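Long-range contacts in extracellular PQQ-dependent sugar dehydrogenase (Coprinopsis cinerea, PDB 6JT6), which probably relays electrons from PQQ-dependent sugar oxidation through the heme of its cytochrome b domain, the part of the enzyme described here: residues W28-P33 against A139-A144; D42-L47 against N122-T127; P69-W74 against I116-Q121. All coordinates share one frame; numbering follows the deposited sequence.

Interaction 1 of 3, residues W28-P33 against A139-A144. With HEM (protoporphyrin IX containing Fe), chain C; ACT (acetate ion), chain F.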
loop_
_atom_site.group_PDB
_atom_site.type_symbol
_atom_site.label_atom_id
_atom_site.label_comp_id
_atom_site.label_asym_id
_atom_site.label_seq_id
_atom_site.Cartn_x
_atom_site.Cartn_y
_atom_site.Cartn_z
ATOM N N TRP A 28 -3.738 -4.040 -5.104
ATOM C CA TRP A 28 -3.601 -3.179 -3.898
ATOM C C TRP A 28 -4.480 -3.803 -2.838
ATOM O O TRP A 28 -5.685 -3.853 -3.020
ATOM C CB TRP A 28 -4.056 -1.746 -4.207
ATOM C CG TRP A 28 -3.065 -0.985 -5.061
ATOM C CD1 TRP A 28 -2.152 -0.049 -4.634
ATOM C CD2 TRP A 28 -2.893 -1.093 -6.491
ATOM N NE1 TRP A 28 -1.428 0.439 -5.720
ATOM C CE2 TRP A 28 -1.865 -0.180 -6.864
ATOM C CE3 TRP A 28 -3.524 -1.857 -7.498
ATOM C CZ2 TRP A 28 -1.422 -0.043 -8.185
ATOM C CZ3 TRP A 28 -3.070 -1.714 -8.831
ATOM C CH2 TRP A 28 -2.033 -0.798 -9.153
ATOM N N GLY A 29 -3.885 -4.311 -1.753
ATOM C CA GLY A 29 -4.639 -4.966 -0.686
ATOM C C GLY A 29 -4.548 -4.167 0.600
ATOM O O GLY A 29 -3.541 -3.490 0.820
ATOM N N TYR A 30 -5.608 -4.194 1.419
ATOM C CA TYR A 30 -5.626 -3.516 2.710
ATOM C C TYR A 30 -6.337 -4.343 3.745
ATOM O O TYR A 30 -7.297 -5.023 3.437
ATOM C CB TYR A 30 -6.311 -2.133 2.639
ATOM C CG TYR A 30 -5.698 -1.247 1.600
ATOM C CD1 TYR A 30 -4.595 -0.433 1.918
ATOM C CD2 TYR A 30 -6.179 -1.263 0.267
ATOM C CE1 TYR A 30 -4.005 0.372 0.946
ATOM C CE2 TYR A 30 -5.609 -0.455 -0.703
ATOM C CZ TYR A 30 -4.523 0.343 -0.358
ATOM O OH TYR A 30 -3.918 1.136 -1.307
ATOM N N ILE A 31 -5.831 -4.257 4.974
ATOM C CA ILE A 31 -6.481 -4.811 6.146
ATOM C C ILE A 31 -6.519 -3.692 7.181
ATOM O O ILE A 31 -5.491 -3.088 7.443
ATOM C CB ILE A 31 -5.707 -6.018 6.731
ATOM C CG1 ILE A 31 -5.301 -7.027 5.634
ATOM C CG2 ILE A 31 -6.586 -6.729 7.745
ATOM C CD1 ILE A 31 -4.319 -8.109 6.091
ATOM N N PHE A 32 -7.689 -3.422 7.748
ATOM C CA PHE A 32 -7.827 -2.355 8.748
ATOM C C PHE A 32 -8.254 -3.009 10.060
ATOM O O PHE A 32 -8.879 -4.079 10.039
ATOM C CB PHE A 32 -8.830 -1.253 8.305
ATOM C CG PHE A 32 -8.287 -0.309 7.269
ATOM C CD1 PHE A 32 -7.907 0.995 7.621
ATOM C CD2 PHE A 32 -8.222 -0.678 5.925
ATOM C CE1 PHE A 32 -7.403 1.875 6.653
ATOM C CE2 PHE A 32 -7.716 0.197 4.963
ATOM C CZ PHE A 32 -7.299 1.470 5.326
ATOM N N PRO A 33 -7.903 -2.381 11.205
ATOM C CA PRO A 33 -8.351 -2.910 12.495
ATOM C C PRO A 33 -9.816 -2.579 12.754
ATOM O O PRO A 33 -10.351 -1.598 12.231
ATOM C CB PRO A 33 -7.434 -2.213 13.500
ATOM C CG PRO A 33 -7.063 -0.940 12.842
ATOM C CD PRO A 33 -6.966 -1.248 11.376
ATOM N N ALA A 139 -14.559 5.082 1.499
ATOM C CA ALA A 139 -13.294 5.703 1.240
ATOM C C ALA A 139 -13.026 5.693 -0.279
ATOM O O ALA A 139 -13.527 4.821 -1.000
ATOM C CB ALA A 139 -12.221 4.954 1.995
ATOM N N VAL A 140 -12.295 6.698 -0.768
ATOM C CA VAL A 140 -11.772 6.685 -2.143
ATOM C C VAL A 140 -10.253 6.619 -2.042
ATOM O O VAL A 140 -9.645 7.505 -1.458
ATOM C CB VAL A 140 -12.185 7.913 -2.985
ATOM C CG1 VAL A 140 -11.675 7.778 -4.449
ATOM C CG2 VAL A 140 -13.713 8.067 -3.022
ATOM N N PHE A 141 -9.669 5.561 -2.611
ATOM C CA PHE A 141 -8.209 5.409 -2.652
ATOM C C PHE A 141 -7.729 5.616 -4.069
ATOM O O PHE A 141 -8.431 5.287 -5.048
ATOM C CB PHE A 141 -7.759 4.004 -2.169
ATOM C CG PHE A 141 -7.638 3.855 -0.657
ATOM C CD1 PHE A 141 -8.046 4.861 0.223
ATOM C CD2 PHE A 141 -7.156 2.657 -0.112
ATOM C CE1 PHE A 141 -7.947 4.697 1.619
ATOM C CE2 PHE A 141 -7.047 2.480 1.272
ATOM C CZ PHE A 141 -7.449 3.513 2.148
ATOM N N GLY A 142 -6.505 6.111 -4.173
ATOM C CA GLY A 142 -5.828 6.186 -5.453
ATOM C C GLY A 142 -4.889 5.002 -5.600
ATOM O O GLY A 142 -4.497 4.346 -4.595
ATOM N N TRP A 143 -4.597 4.660 -6.855
ATOM C CA TRP A 143 -3.561 3.654 -7.156
ATOM C C TRP A 143 -2.655 4.262 -8.226
ATOM O O TRP A 143 -3.124 5.052 -9.058
ATOM C CB TRP A 143 -4.186 2.303 -7.619
ATOM C CG TRP A 143 -5.074 2.371 -8.804
ATOM C CD1 TRP A 143 -6.455 2.568 -8.823
ATOM C CD2 TRP A 143 -4.670 2.282 -10.175
ATOM N NE1 TRP A 143 -6.910 2.572 -10.116
ATOM C CE2 TRP A 143 -5.850 2.405 -10.971
ATOM C CE3 TRP A 143 -3.428 2.069 -10.815
ATOM C CZ2 TRP A 143 -5.823 2.325 -12.385
ATOM C CZ3 TRP A 143 -3.401 2.005 -12.231
ATOM C CH2 TRP A 143 -4.601 2.161 -12.993
ATOM N N ALA A 144 -1.376 3.907 -8.210
ATOM C CA ALA A 144 -0.423 4.426 -9.191
ATOM C C ALA A 144 0.643 3.368 -9.449
ATOM O O ALA A 144 0.981 2.572 -8.547
ATOM C CB ALA A 144 0.205 5.761 -8.726
HETATM C CHA HEM C . -2.633 11.359 -11.152
HETATM C CHB HEM C . 1.594 13.586 -12.083
HETATM C CHC HEM C . 3.859 10.674 -8.947
HETATM C CHD HEM C . -0.526 9.078 -7.412
HETATM C C1A HEM C . -1.670 12.179 -11.713
HETATM C C2A HEM C . -1.898 13.057 -12.803
HETATM C C3A HEM C . -0.694 13.669 -13.064
HETATM C C4A HEM C . 0.271 13.182 -12.142
HETATM C CMA HEM C . -0.420 14.700 -14.149
HETATM C CAA HEM C . -3.212 13.280 -13.537
HETATM C CBA HEM C . -3.707 12.044 -14.309
HETATM C CGA HEM C . -2.700 11.434 -15.248
HETATM O O1A HEM C . -2.202 10.296 -15.040
HETATM O O2A HEM C . -2.353 12.072 -16.266
HETATM C C1B HEM C . 2.588 12.974 -11.326
HETATM C C2B HEM C . 3.981 13.304 -11.447
HETATM C C3B HEM C . 4.639 12.446 -10.587
HETATM C C4B HEM C . 3.596 11.613 -9.943
HETATM C CMB HEM C . 4.583 14.370 -12.385
HETATM C CAB HEM C . 6.086 12.311 -10.261
HETATM C CBB HEM C . 7.061 12.473 -11.149
HETATM C C1C HEM C . 2.849 10.033 -8.177
HETATM C C2C HEM C . 3.089 9.156 -7.096
HETATM C C3C HEM C . 1.846 8.695 -6.642
HETATM C C4C HEM C . 0.833 9.283 -7.487
HETATM C CMC HEM C . 4.472 8.856 -6.545
HETATM C CAC HEM C . 1.613 7.785 -5.485
HETATM C CBC HEM C . 2.464 6.778 -5.192
HETATM C C1D HEM C . -1.421 9.536 -8.391
HETATM C C2D HEM C . -2.858 9.188 -8.361
HETATM C C3D HEM C . -3.450 9.831 -9.375
HETATM C C4D HEM C . -2.358 10.585 -10.026
HETATM C CMD HEM C . -3.575 8.281 -7.395
HETATM C CAD HEM C . -4.916 9.739 -9.792
HETATM C CBD HEM C . -5.865 10.627 -9.008
HETATM C CGD HEM C . -5.660 12.053 -9.440
HETATM O O1D HEM C . -5.272 12.952 -8.645
HETATM O O2D HEM C . -5.849 12.330 -10.632
HETATM N NA HEM C . -0.325 12.246 -11.338
HETATM N NB HEM C . 2.411 11.985 -10.441
HETATM N NC HEM C . 1.494 10.059 -8.421
HETATM N ND HEM C . -1.166 10.414 -9.398
HETATM FE FE HEM C . 0.544 11.182 -9.896
HETATM C C ACT F . -10.445 8.360 1.868
HETATM O O ACT F . -11.258 9.037 1.103
HETATM O OXT ACT F . -9.675 8.713 2.795
HETATM C CH3 ACT F . -10.281 6.914 1.712
HETATM O O HOH W 1 -4.796 1.767 -3.675
#
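Trp28, Tyr30 and Phe32, alternate residues of strand 26-33, face Trp143 and Phe141 of strand 138-146 across the core of a beta-sandwich, the fold of the cytochrome domain of cellobiose dehydrogenase. The two strands belong to opposite sheets and run roughly antiparallel, their short segments approaching to 9.8 Å between axes, and no direct hydrogen bond joins them. Trp28 offers a face to Trp143, whose CB sits 3.7 Å from the centroid of the Trp28 six-membered ring in a CH-pi contact. With chi1 at 57°, Trp143 CG lies between its own backbone N and carbonyl carbon; the two side chains cross at about a right angle, and the end of Trp143 leads away from the contact. The indole still brings an edge toward the same Trp28 face, CE3 near Trp28 CH2, with planes at 51°. The carbonyl oxygen of Ala144 lies in the Trp28 plane at the CZ2 edge, and the indole NE1 of Trp28 bonds to the backbone oxygen of Gly58. Phe141 meets Tyr30 in a T-shaped stack: its CD2-CE2 edge points onto the tyrosine face, with centroids 4.8 Å apart and planes at 72°. The far corner of the same phenylalanine ring touches Phe32 edge to edge, CZ to CZ at 3.8 Å. In this apolar core, the tyrosine hydroxyl has polar company: Asn59 of strand 56-60 bonds to it, and a water in the plane of the ring lies 2.6 Å from Tyr30 OH and donates to Gly142 O at 2.8 Å, a water-mediated bridge between the segments. Beyond strand 138-146 lies the heme, against which Gly142 and Ala144 are pressed. A CB on Gly142 would run into a heme methyl, for Gly142 CA already sits 3.6 Å from HEM CMD.

Interaction 2 of 3, residues D42-L47 against N122-T127. With NAG (2-acetamido-2-deoxy-beta-D-glucopyranose), chain B.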
loop_
_atom_site.group_PDB
_atom_site.type_symbol
_atom_site.label_atom_id
_atom_site.label_comp_id
_atom_site.label_asym_id
_atom_site.label_seq_id
_atom_site.Cartn_x
_atom_site.Cartn_y
_atom_site.Cartn_z
ATOM N N ASP A 42 -5.443 3.654 14.446
ATOM C CA ASP A 42 -4.635 4.641 13.711
ATOM C C ASP A 42 -3.561 3.959 12.863
ATOM O O ASP A 42 -2.397 4.396 12.816
ATOM C CB ASP A 42 -4.055 5.719 14.645
ATOM C CG ASP A 42 -3.470 6.914 13.892
ATOM O OD1 ASP A 42 -3.568 6.979 12.646
ATOM O OD2 ASP A 42 -2.895 7.801 14.556
ATOM N N GLU A 43 -3.968 2.878 12.199
ATOM C CA GLU A 43 -3.052 2.067 11.404
ATOM C C GLU A 43 -3.810 1.137 10.448
ATOM O O GLU A 43 -5.025 0.946 10.576
ATOM C CB GLU A 43 -2.108 1.274 12.312
ATOM C CG GLU A 43 -2.722 0.086 13.045
ATOM C CD GLU A 43 -1.649 -0.752 13.697
ATOM O OE1 GLU A 43 -1.325 -0.502 14.873
ATOM O OE2 GLU A 43 -1.071 -1.623 13.026
ATOM N N PHE A 44 -3.084 0.575 9.476
ATOM C CA PHE A 44 -3.620 -0.496 8.640
ATOM C C PHE A 44 -2.447 -1.278 8.085
ATOM O O PHE A 44 -1.311 -0.860 8.229
ATOM C CB PHE A 44 -4.520 0.037 7.508
ATOM C CG PHE A 44 -3.808 0.942 6.520
ATOM C CD1 PHE A 44 -3.252 0.416 5.352
ATOM C CD2 PHE A 44 -3.755 2.335 6.736
ATOM C CE1 PHE A 44 -2.580 1.226 4.440
ATOM C CE2 PHE A 44 -3.106 3.164 5.813
ATOM C CZ PHE A 44 -2.521 2.606 4.667
ATOM N N ILE A 45 -2.753 -2.421 7.481
ATOM C CA ILE A 45 -1.776 -3.215 6.760
ATOM C C ILE A 45 -2.064 -3.032 5.280
ATOM O O ILE A 45 -3.242 -3.098 4.861
ATOM C CB ILE A 45 -1.906 -4.705 7.128
ATOM C CG1 ILE A 45 -1.525 -4.925 8.611
ATOM C CG2 ILE A 45 -1.061 -5.586 6.202
ATOM C CD1 ILE A 45 -2.011 -6.281 9.143
ATOM N N GLY A 46 -1.006 -2.798 4.494
ATOM C CA GLY A 46 -1.161 -2.714 3.039
ATOM C C GLY A 46 -0.376 -3.779 2.284
ATOM O O GLY A 46 0.577 -4.363 2.807
ATOM N N LEU A 47 -0.786 -4.018 1.036
ATOM C CA LEU A 47 -0.069 -4.896 0.136
ATOM C C LEU A 47 -0.016 -4.237 -1.225
ATOM O O LEU A 47 -1.062 -3.810 -1.739
ATOM C CB LEU A 47 -0.776 -6.257 0.031
ATOM C CG LEU A 47 -0.382 -7.144 -1.184
ATOM C CD1 LEU A 47 1.028 -7.729 -1.073
ATOM C CD2 LEU A 47 -1.377 -8.278 -1.376
ATOM N N ASN A 122 -0.092 5.776 12.063
ATOM C CA ASN A 122 -0.297 7.220 11.937
ATOM C C ASN A 122 -0.565 7.580 10.460
ATOM O O ASN A 122 0.072 8.469 9.871
ATOM C CB ASN A 122 0.916 7.988 12.497
ATOM C CG ASN A 122 0.649 9.474 12.634
ATOM O OD1 ASN A 122 -0.520 9.908 12.739
ATOM N ND2 ASN A 122 1.727 10.271 12.630
ATOM N N CYS A 123 -1.487 6.839 9.855
ATOM C CA CYS A 123 -1.780 6.955 8.444
ATOM C C CYS A 123 -3.260 7.145 8.186
ATOM O O CYS A 123 -3.691 6.975 7.058
ATOM C CB CYS A 123 -1.331 5.676 7.716
ATOM S SG CYS A 123 0.432 5.362 7.825
ATOM N N THR A 124 -4.057 7.428 9.221
ATOM C CA THR A 124 -5.506 7.503 9.006
ATOM C C THR A 124 -6.060 8.920 9.238
ATOM O O THR A 124 -7.228 9.150 8.998
ATOM C CB THR A 124 -6.258 6.505 9.890
ATOM O OG1 THR A 124 -6.044 6.891 11.250
ATOM C CG2 THR A 124 -5.738 5.069 9.690
ATOM N N ARG A 125 -5.219 9.837 9.726
ATOM C CA ARG A 125 -5.580 11.264 9.870
ATOM C C ARG A 125 -4.495 12.142 9.280
ATOM O O ARG A 125 -3.302 11.869 9.464
ATOM C CB ARG A 125 -5.806 11.633 11.336
ATOM C CG ARG A 125 -6.997 10.924 11.966
ATOM C CD ARG A 125 -8.328 11.570 11.597
ATOM N NE ARG A 125 -9.455 10.814 12.157
ATOM C CZ ARG A 125 -10.270 10.024 11.458
ATOM N NH1 ARG A 125 -11.252 9.383 12.087
ATOM N NH2 ARG A 125 -10.113 9.866 10.141
ATOM N N TRP A 126 -4.897 13.175 8.551
ATOM C CA TRP A 126 -3.940 14.168 8.037
ATOM C C TRP A 126 -4.606 15.508 7.722
ATOM O O TRP A 126 -5.817 15.600 7.633
ATOM C CB TRP A 126 -3.234 13.657 6.787
ATOM C CG TRP A 126 -4.159 13.225 5.671
ATOM C CD1 TRP A 126 -4.687 14.017 4.693
ATOM C CD2 TRP A 126 -4.656 11.893 5.432
ATOM N NE1 TRP A 126 -5.471 13.269 3.847
ATOM C CE2 TRP A 126 -5.485 11.962 4.279
ATOM C CE3 TRP A 126 -4.475 10.657 6.075
ATOM C CZ2 TRP A 126 -6.117 10.833 3.723
ATOM C CZ3 TRP A 126 -5.106 9.497 5.507
ATOM C CH2 TRP A 126 -5.924 9.618 4.351
ATOM N N THR A 127 -3.819 16.538 7.478
ATOM C CA THR A 127 -4.451 17.843 7.213
ATOM C C THR A 127 -4.534 18.066 5.711
ATOM O O THR A 127 -3.550 17.955 5.002
ATOM C CB THR A 127 -3.737 18.996 7.963
ATOM O OG1 THR A 127 -2.358 19.040 7.581
ATOM C CG2 THR A 127 -3.794 18.758 9.456
HETATM C C1 NAG B . 1.616 11.707 12.774
HETATM C C2 NAG B . 2.768 12.329 13.557
HETATM C C3 NAG B . 2.605 13.852 13.649
HETATM C C4 NAG B . 2.309 14.513 12.295
HETATM C C5 NAG B . 1.137 13.823 11.575
HETATM C C6 NAG B . 1.082 14.281 10.123
HETATM C C7 NAG B . 3.546 10.856 15.392
HETATM C C8 NAG B . 3.186 10.464 16.801
HETATM N N2 NAG B . 2.717 11.764 14.882
HETATM O O3 NAG B . 3.814 14.395 14.170
HETATM O O4 NAG B . 2.037 15.919 12.498
HETATM O O5 NAG B . 1.277 12.390 11.565
HETATM O O6 NAG B . -0.131 13.879 9.459
HETATM O O7 NAG B . 4.510 10.387 14.791
HETATM O O HOH W 2 -2.909 9.424 11.540
#
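A chi1 of -168° swings the carboxylate of Asp42 away from its own backbone N and over the start of segment 122-127, while Thr124, at chi1 64°, tucks OG1 between its backbone N and carbonyl carbon to meet it. The hydroxyl donates to OD1, with Thr124 OG1 and Asp42 OD1 2.8 Å apart, approaching from above the carboxylate plane, 44° out of it. A weak, longer bond from Thr124 N reaches the same oxygen. The backbone is tied too: Asn122 N donates to Asp42 O at 2.8 Å. Beside the carboxylate, pointing the same way, lies the Asn122 amide, its plane perpendicular to it. A water accepts from Arg125 N and can donate to Asp42 OD1 and to Asn122 OD1, although more acceptors lie near it than it has protons. Below this polar cluster, Phe44 CE2 rests 3.6 Å from Cys123 CB, next to the Cys120-Cys123 disulfide. Replacing Asp42 by an alanine would probably leave the Thr124 hydroxyl and the shared water without this acceptor, the direct polar tie between the segments then resting on Asn122 N to Asp42 O. Asn122, Cys123 and Thr124 form an N-glycosylation sequon; Asn122 ND2 carries the sugar at C1 (1.4 Å) and hydrogen-bonds to Gly98 O. Gripped by the Thr124 hydroxyl, a water and, weakly, Thr124 N, Asp42 OD1 would probably be steadied as part of a negative carboxylate that holds the sequon turn.

Interaction 3 of 3, residues P69-W74 against I116-Q121; sequences PLLVGW and IVYRCQ. With HEM (protoporphyrin IX containing Fe), chain C.
Leu71 and Tyr118, which touch across the two sheets of the beta-sandwich, share one polar partner, the side-chain amide of Asn59: its OD1 accepts from Leu71 N, and its ND2 makes a weak hydrogen bond with the Tyr118 hydroxyl. Between the segments themselves the contact is apolar. Leu71 reaches over with CD1, which lies obliquely to the tyrosine ring, 3.4 Å from Tyr118 CE1, and also 3.6 Å from Cys120 SG, half of the Cys120-Cys123 disulfide. Further along, opposite Ile116 stands Gly73, which has no side chain; Ile116 CD1 lies on the backbone of strand 70-76, 3.5 Å from Trp74 N and 3.6 Å from Gly73 C. A CB on Gly73 would press tightly against this methyl, and its absence fits the close approach of the strands, 7.8 Å between the axes of the segments. Ile116 chi2 stands at 95°, off the staggered positions, which carries CD1 onto this backbone. Leu71 and Gly73 thus present the inner face of the sheet, whereas Leu70 and Val72 turn to the other side, toward the heme, where Leu70 CB lies 3.8 Å from the vinyl atom HEM CAC.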
loop_
_atom_site.group_PDB
_atom_site.type_symbol
_atom_site.label_atom_id
_atom_site.label_comp_id
_atom_site.label_asym_id
_atom_site.label_seq_id
_atom_site.Cartn_x
_atom_site.Cartn_y
_atom_site.Cartn_z
ATOM N N PRO A 69 -1.631 11.428 1.906
ATOM C CA PRO A 69 -0.471 10.544 1.937
ATOM C C PRO A 69 -0.404 9.667 0.702
ATOM O O PRO A 69 -1.412 9.046 0.311
ATOM C CB PRO A 69 -0.726 9.664 3.185
ATOM C CG PRO A 69 -1.532 10.570 4.070
ATOM C CD PRO A 69 -2.493 11.190 3.078
ATOM N N LEU A 70 0.788 9.641 0.117
ATOM C CA LEU A 70 1.085 8.777 -1.009
ATOM C C LEU A 70 2.105 7.760 -0.525
ATOM O O LEU A 70 3.177 8.134 -0.050
ATOM C CB LEU A 70 1.633 9.589 -2.192
ATOM C CG LEU A 70 0.865 10.840 -2.686
ATOM C CD1 LEU A 70 1.614 11.435 -3.872
ATOM C CD2 LEU A 70 -0.586 10.592 -3.133
ATOM N N LEU A 71 1.778 6.479 -0.624
ATOM C CA LEU A 71 2.773 5.456 -0.262
ATOM C C LEU A 71 3.275 4.810 -1.510
ATOM O O LEU A 71 2.501 4.491 -2.406
ATOM C CB LEU A 71 2.217 4.410 0.718
ATOM C CG LEU A 71 1.427 4.910 1.934
ATOM C CD1 LEU A 71 0.924 3.716 2.732
ATOM C CD2 LEU A 71 2.207 5.873 2.826
ATOM N N VAL A 72 4.585 4.619 -1.580
ATOM C CA VAL A 72 5.197 4.068 -2.761
ATOM C C VAL A 72 6.161 2.952 -2.372
ATOM O O VAL A 72 7.017 3.121 -1.483
ATOM C CB VAL A 72 5.807 5.165 -3.677
ATOM C CG1 VAL A 72 6.876 5.959 -2.964
ATOM C CG2 VAL A 72 6.372 4.573 -4.960
ATOM N N GLY A 73 5.970 1.800 -3.005
ATOM C CA GLY A 73 6.822 0.648 -2.776
ATOM C C GLY A 73 7.482 0.153 -4.036
ATOM O O GLY A 73 6.990 0.380 -5.157
ATOM N N TRP A 74 8.619 -0.523 -3.859
ATOM C CA TRP A 74 9.327 -1.158 -4.939
ATOM C C TRP A 74 10.280 -2.225 -4.392
ATOM O O TRP A 74 10.435 -2.369 -3.156
ATOM C CB TRP A 74 10.032 -0.128 -5.826
ATOM C CG TRP A 74 11.191 0.577 -5.169
ATOM C CD1 TRP A 74 12.519 0.231 -5.234
ATOM C CD2 TRP A 74 11.118 1.776 -4.389
ATOM N NE1 TRP A 74 13.287 1.154 -4.533
ATOM C CE2 TRP A 74 12.452 2.119 -4.015
ATOM C CE3 TRP A 74 10.064 2.612 -4.006
ATOM C CZ2 TRP A 74 12.756 3.251 -3.236
ATOM C CZ3 TRP A 74 10.364 3.752 -3.227
ATOM C CH2 TRP A 74 11.710 4.050 -2.843
ATOM N N ILE A 116 5.165 -5.844 -1.828
ATOM C CA ILE A 116 5.603 -5.023 -0.680
ATOM C C ILE A 116 4.456 -5.022 0.313
ATOM O O ILE A 116 3.404 -4.421 0.048
ATOM C CB ILE A 116 6.039 -3.554 -1.032
ATOM C CG1 ILE A 116 7.091 -3.509 -2.131
ATOM C CG2 ILE A 116 6.603 -2.842 0.211
ATOM C CD1 ILE A 116 6.495 -3.298 -3.491
ATOM N N VAL A 117 4.667 -5.690 1.449
ATOM C CA VAL A 117 3.628 -5.809 2.450
ATOM C C VAL A 117 4.063 -4.893 3.590
ATOM O O VAL A 117 5.215 -4.929 4.026
ATOM C CB VAL A 117 3.508 -7.261 2.971
ATOM C CG1 VAL A 117 2.310 -7.398 3.933
ATOM C CG2 VAL A 117 3.444 -8.245 1.810
ATOM N N TYR A 118 3.155 -4.053 4.072
ATOM C CA TYR A 118 3.601 -3.024 4.993
ATOM C C TYR A 118 2.565 -2.743 6.075
ATOM O O TYR A 118 1.359 -2.960 5.878
ATOM C CB TYR A 118 3.995 -1.732 4.219
ATOM C CG TYR A 118 2.834 -1.120 3.461
ATOM C CD1 TYR A 118 1.969 -0.189 4.081
ATOM C CD2 TYR A 118 2.578 -1.473 2.115
ATOM C CE1 TYR A 118 0.895 0.340 3.389
ATOM C CE2 TYR A 118 1.517 -0.923 1.409
ATOM C CZ TYR A 118 0.666 -0.025 2.056
ATOM O OH TYR A 118 -0.409 0.552 1.372
ATOM N N ARG A 119 3.073 -2.305 7.224
ATOM C CA ARG A 119 2.258 -1.702 8.257
ATOM C C ARG A 119 2.388 -0.192 8.165
ATOM O O ARG A 119 3.472 0.331 8.040
ATOM C CB ARG A 119 2.714 -2.203 9.631
ATOM C CG ARG A 119 1.768 -1.844 10.797
ATOM C CD ARG A 119 2.542 -1.975 12.123
ATOM N NE ARG A 119 1.656 -1.909 13.275
ATOM C CZ ARG A 119 2.082 -2.008 14.525
ATOM N NH1 ARG A 119 3.383 -2.162 14.759
ATOM N NH2 ARG A 119 1.212 -1.930 15.527
ATOM N N CYS A 120 1.266 0.513 8.269
ATOM C CA CYS A 120 1.267 1.969 8.164
ATOM C C CYS A 120 0.612 2.513 9.404
ATOM O O CYS A 120 -0.620 2.445 9.547
ATOM C CB CYS A 120 0.460 2.431 6.947
ATOM S SG CYS A 120 0.871 4.092 6.331
ATOM N N GLN A 121 1.412 3.085 10.284
ATOM C CA GLN A 121 0.858 3.652 11.505
ATOM C C GLN A 121 0.885 5.144 11.416
ATOM O O GLN A 121 1.804 5.713 10.803
ATOM C CB GLN A 121 1.690 3.239 12.707
ATOM C CG GLN A 121 1.523 1.797 13.080
ATOM C CD GLN A 121 2.554 1.412 14.107
ATOM O OE1 GLN A 121 3.704 1.110 13.760
ATOM N NE2 GLN A 121 2.161 1.440 15.376
HETATM C CHA HEM C . -2.633 11.359 -11.152
HETATM C CHB HEM C . 1.594 13.586 -12.083
HETATM C CHC HEM C . 3.859 10.674 -8.947
HETATM C CHD HEM C . -0.526 9.078 -7.412
HETATM C C1A HEM C . -1.670 12.179 -11.713
HETATM C C2A HEM C . -1.898 13.057 -12.803
HETATM C C3A HEM C . -0.694 13.669 -13.064
HETATM C C4A HEM C . 0.271 13.182 -12.142
HETATM C CMA HEM C . -0.420 14.700 -14.149
HETATM C CAA HEM C . -3.212 13.280 -13.537
HETATM C CBA HEM C . -3.707 12.044 -14.309
HETATM C CGA HEM C . -2.700 11.434 -15.248
HETATM O O1A HEM C . -2.202 10.296 -15.040
HETATM O O2A HEM C . -2.353 12.072 -16.266
HETATM C C1B HEM C . 2.588 12.974 -11.326
HETATM C C2B HEM C . 3.981 13.304 -11.447
HETATM C C3B HEM C . 4.639 12.446 -10.587
HETATM C C4B HEM C . 3.596 11.613 -9.943
HETATM C CMB HEM C . 4.583 14.370 -12.385
HETATM C CAB HEM C . 6.086 12.311 -10.261
HETATM C CBB HEM C . 7.061 12.473 -11.149
HETATM C C1C HEM C . 2.849 10.033 -8.177
HETATM C C2C HEM C . 3.089 9.156 -7.096
HETATM C C3C HEM C . 1.846 8.695 -6.642
HETATM C C4C HEM C . 0.833 9.283 -7.487
HETATM C CMC HEM C . 4.472 8.856 -6.545
HETATM C CAC HEM C . 1.613 7.785 -5.485
HETATM C CBC HEM C . 2.464 6.778 -5.192
HETATM C C1D HEM C . -1.421 9.536 -8.391
HETATM C C2D HEM C . -2.858 9.188 -8.361
HETATM C C3D HEM C . -3.450 9.831 -9.375
HETATM C C4D HEM C . -2.358 10.585 -10.026
HETATM C CMD HEM C . -3.575 8.281 -7.395
HETATM C CAD HEM C . -4.916 9.739 -9.792
HETATM C CBD HEM C . -5.865 10.627 -9.008
HETATM C CGD HEM C . -5.660 12.053 -9.440
HETATM O O1D HEM C . -5.272 12.952 -8.645
HETATM O O2D HEM C . -5.849 12.330 -10.632
HETATM N NA HEM C . -0.325 12.246 -11.338
HETATM N NB HEM C . 2.411 11.985 -10.441
HETATM N NC HEM C . 1.494 10.059 -8.421
HETATM N ND HEM C . -1.166 10.414 -9.398
HETATM FE FE HEM C . 0.544 11.182 -9.896
#

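Overall arrangement
The three contacts lie about 10 Å from one another, centre to centre, in one sandwich. Strand 43-51 runs between 26-33 and 113-121 in the same sheet: Leu47 N lies 2.8 Å from Gly29 O, and Gly46 N 2.7 Å from Tyr118 O, so interaction 2 borders both others. A salt bridge from Glu43 OE2 to Arg119 NE (2.8 Å) adds to the second seam. In the core, Phe32 of interaction 1 stacks on Phe44 of interaction 2, and Tyr30 CE1 packs 3.6 Å from Tyr118 OH. Interactions 1 and 3 touch the heme through the opposing sheet; interaction 2 stands farther off, the Phe44 side chain about 12 Å from it, and carries the glycan.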